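Local coordinates for protein botulinum neurotoxin type C1 (Clostridium botulinum, PDB 3R4S) that enters neurons by binding gangliosides through its receptor-binding heavy-chain region and, in the intact toxin, acts as a zinc-dependent protease, at residues Ser11-Leu16 / Val63-Asn68. Numbering follows the deposited sequence.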
loop_
_atom_site.group_PDB
_atom_site.type_symbol
_atom_site.label_atom_id
_atom_site.label_comp_id
_atom_site.label_asym_id
_atom_site.label_seq_id
_atom_site.Cartn_x
_atom_site.Cartn_y
_atom_site.Cartn_z
ATOM N N SER A 11 -8.821 -21.046 -16.015
ATOM C CA SER A 11 -7.453 -21.556 -16.088
ATOM C C SER A 11 -6.768 -21.601 -14.727
ATOM O O SER A 11 -5.576 -21.918 -14.635
ATOM C CB SER A 11 -6.609 -20.724 -17.061
ATOM O OG SER A 11 -6.357 -19.444 -16.506
ATOM N N LYS A 12 -7.495 -21.274 -13.665
ATOM C CA LYS A 12 -6.865 -21.253 -12.348
ATOM C C LYS A 12 -6.580 -22.667 -11.853
ATOM O O LYS A 12 -7.484 -23.502 -11.818
ATOM C CB LYS A 12 -7.722 -20.511 -11.326
ATOM C CG LYS A 12 -6.964 -20.264 -10.012
ATOM C CD LYS A 12 -7.856 -19.673 -8.936
ATOM C CE LYS A 12 -8.402 -18.355 -9.370
ATOM N NZ LYS A 12 -9.375 -17.823 -8.374
ATOM N N ILE A 13 -5.336 -22.938 -11.452
ATOM C CA ILE A 13 -4.972 -24.301 -11.044
ATOM C C ILE A 13 -4.505 -24.396 -9.601
ATOM O O ILE A 13 -4.250 -25.485 -9.096
ATOM C CB ILE A 13 -3.876 -24.905 -11.944
ATOM C CG1 ILE A 13 -2.620 -24.035 -11.904
ATOM C CG2 ILE A 13 -4.403 -25.081 -13.363
ATOM C CD1 ILE A 13 -1.342 -24.765 -12.276
ATOM N N LEU A 14 -4.384 -23.245 -8.948
ATOM C CA LEU A 14 -4.017 -23.170 -7.532
ATOM C C LEU A 14 -4.591 -21.887 -6.991
ATOM O O LEU A 14 -4.459 -20.837 -7.614
ATOM C CB LEU A 14 -2.495 -23.170 -7.334
ATOM C CG LEU A 14 -2.042 -22.952 -5.896
ATOM C CD1 LEU A 14 -2.489 -24.130 -4.987
ATOM C CD2 LEU A 14 -0.530 -22.752 -5.819
ATOM N N SER A 15 -5.256 -21.971 -5.845
ATOM C CA SER A 15 -5.885 -20.800 -5.255
ATOM C C SER A 15 -5.695 -20.890 -3.748
ATOM O O SER A 15 -6.583 -21.363 -3.032
ATOM C CB SER A 15 -7.384 -20.761 -5.609
ATOM O OG SER A 15 -7.967 -19.524 -5.238
ATOM N N LEU A 16 -4.522 -20.474 -3.280
ATOM C CA LEU A 16 -4.182 -20.542 -1.859
ATOM C C LEU A 16 -4.903 -19.438 -1.101
ATOM O O LEU A 16 -4.630 -18.249 -1.301
ATOM C CB LEU A 16 -2.671 -20.427 -1.645
ATOM C CG LEU A 16 -2.194 -20.542 -0.192
ATOM C CD1 LEU A 16 -2.554 -21.908 0.411
ATOM C CD2 LEU A 16 -0.701 -20.314 -0.090
ATOM N N VAL A 63 3.064 -25.755 0.004
ATOM C CA VAL A 63 1.993 -26.182 -0.897
ATOM C C VAL A 63 2.522 -27.307 -1.777
ATOM O O VAL A 63 3.553 -27.149 -2.446
ATOM C CB VAL A 63 1.513 -25.038 -1.805
ATOM C CG1 VAL A 63 0.408 -25.523 -2.735
ATOM C CG2 VAL A 63 1.035 -23.846 -0.975
ATOM N N THR A 64 1.834 -28.445 -1.764
ATOM C CA THR A 64 2.213 -29.575 -2.610
ATOM C C THR A 64 1.121 -29.829 -3.630
ATOM O O THR A 64 0.040 -30.322 -3.302
ATOM C CB THR A 64 2.484 -30.841 -1.790
ATOM O OG1 THR A 64 3.491 -30.557 -0.814
ATOM C CG2 THR A 64 2.961 -31.983 -2.697
ATOM N N GLN A 65 1.408 -29.473 -4.873
ATOM C CA GLN A 65 0.425 -29.576 -5.939
ATOM C C GLN A 65 0.369 -30.982 -6.499
ATOM O O GLN A 65 1.322 -31.758 -6.385
ATOM C CB GLN A 65 0.772 -28.621 -7.077
ATOM C CG GLN A 65 0.706 -27.152 -6.687
ATOM C CD GLN A 65 1.254 -26.262 -7.776
ATOM O OE1 GLN A 65 0.504 -25.782 -8.624
ATOM N NE2 GLN A 65 2.578 -26.062 -7.782
ATOM N N ASN A 66 -0.763 -31.295 -7.116
ATOM C CA ASN A 66 -0.884 -32.467 -7.959
ATOM C C ASN A 66 0.167 -32.403 -9.073
ATOM O O ASN A 66 0.226 -31.430 -9.818
ATOM C CB ASN A 66 -2.304 -32.496 -8.537
ATOM C CG ASN A 66 -2.532 -33.660 -9.449
ATOM O OD1 ASN A 66 -1.940 -33.742 -10.528
ATOM N ND2 ASN A 66 -3.396 -34.581 -9.027
ATOM N N GLU A 67 1.000 -33.431 -9.195
ATOM C CA GLU A 67 2.116 -33.366 -10.143
ATOM C C GLU A 67 1.671 -33.325 -11.610
ATOM O O GLU A 67 2.379 -32.802 -12.482
ATOM C CB GLU A 67 3.094 -34.522 -9.920
ATOM C CG GLU A 67 2.551 -35.884 -10.340
ATOM C CD GLU A 67 3.544 -37.014 -10.080
ATOM O OE1 GLU A 67 4.592 -36.765 -9.433
ATOM O OE2 GLU A 67 3.269 -38.153 -10.516
ATOM N N ASN A 68 0.498 -33.880 -11.882
ATOM C CA ASN A 68 -0.024 -33.907 -13.240
ATOM C C ASN A 68 -0.528 -32.539 -13.694
ATOM O O ASN A 68 -0.313 -32.133 -14.837
ATOM C CB ASN A 68 -1.118 -34.972 -13.347
ATOM C CG ASN A 68 -0.589 -36.362 -13.021
ATOM O OD1 ASN A 68 0.270 -36.883 -13.734
ATOM N ND2 ASN A 68 -1.064 -36.949 -11.927
#
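L14, L16 and V63 form the tight end of this buried contact, with V63 reaching both leucines through its two methyls: CG1 lies 3.9 Å from L14 CD1 and CG2 lies 4.0 Å from L16 CD2. Both leucines set CG opposite the backbone N (chi1 174° in L14, -178° in L16), which carries their methyls across to the valine. Toward Q65 the fit loosens. Its amide oxygen OE1 stands 4.2 Å from L14 CB and 4.2 Å from I13 CD1, loose approaches to carbon, while NE2 gives a weak hydrogen bond to K184 O. No hydrogen bond joins the segments, and the nearest CA atoms, of L14 and Q65, are 8.0 Å apart, evidence for packing between sheets. The solvent side begins beyond Q65, where E67 and N68 are exposed and N66 N-caps helix 67-73, OD1 accepting from I69 N and, weakly, from N68 N. I13 and L14 both hydrogen-bond through their backbones to I215, two residues against one in a classic beta bulge, and both side chains turn inward. The contact thus joins the two sheets of the lectin-like jelly roll: strand 12-18 pairs with 207-216, strand 60-64 with 185-192, F188 touches L16 and V63, and I69 meets I13.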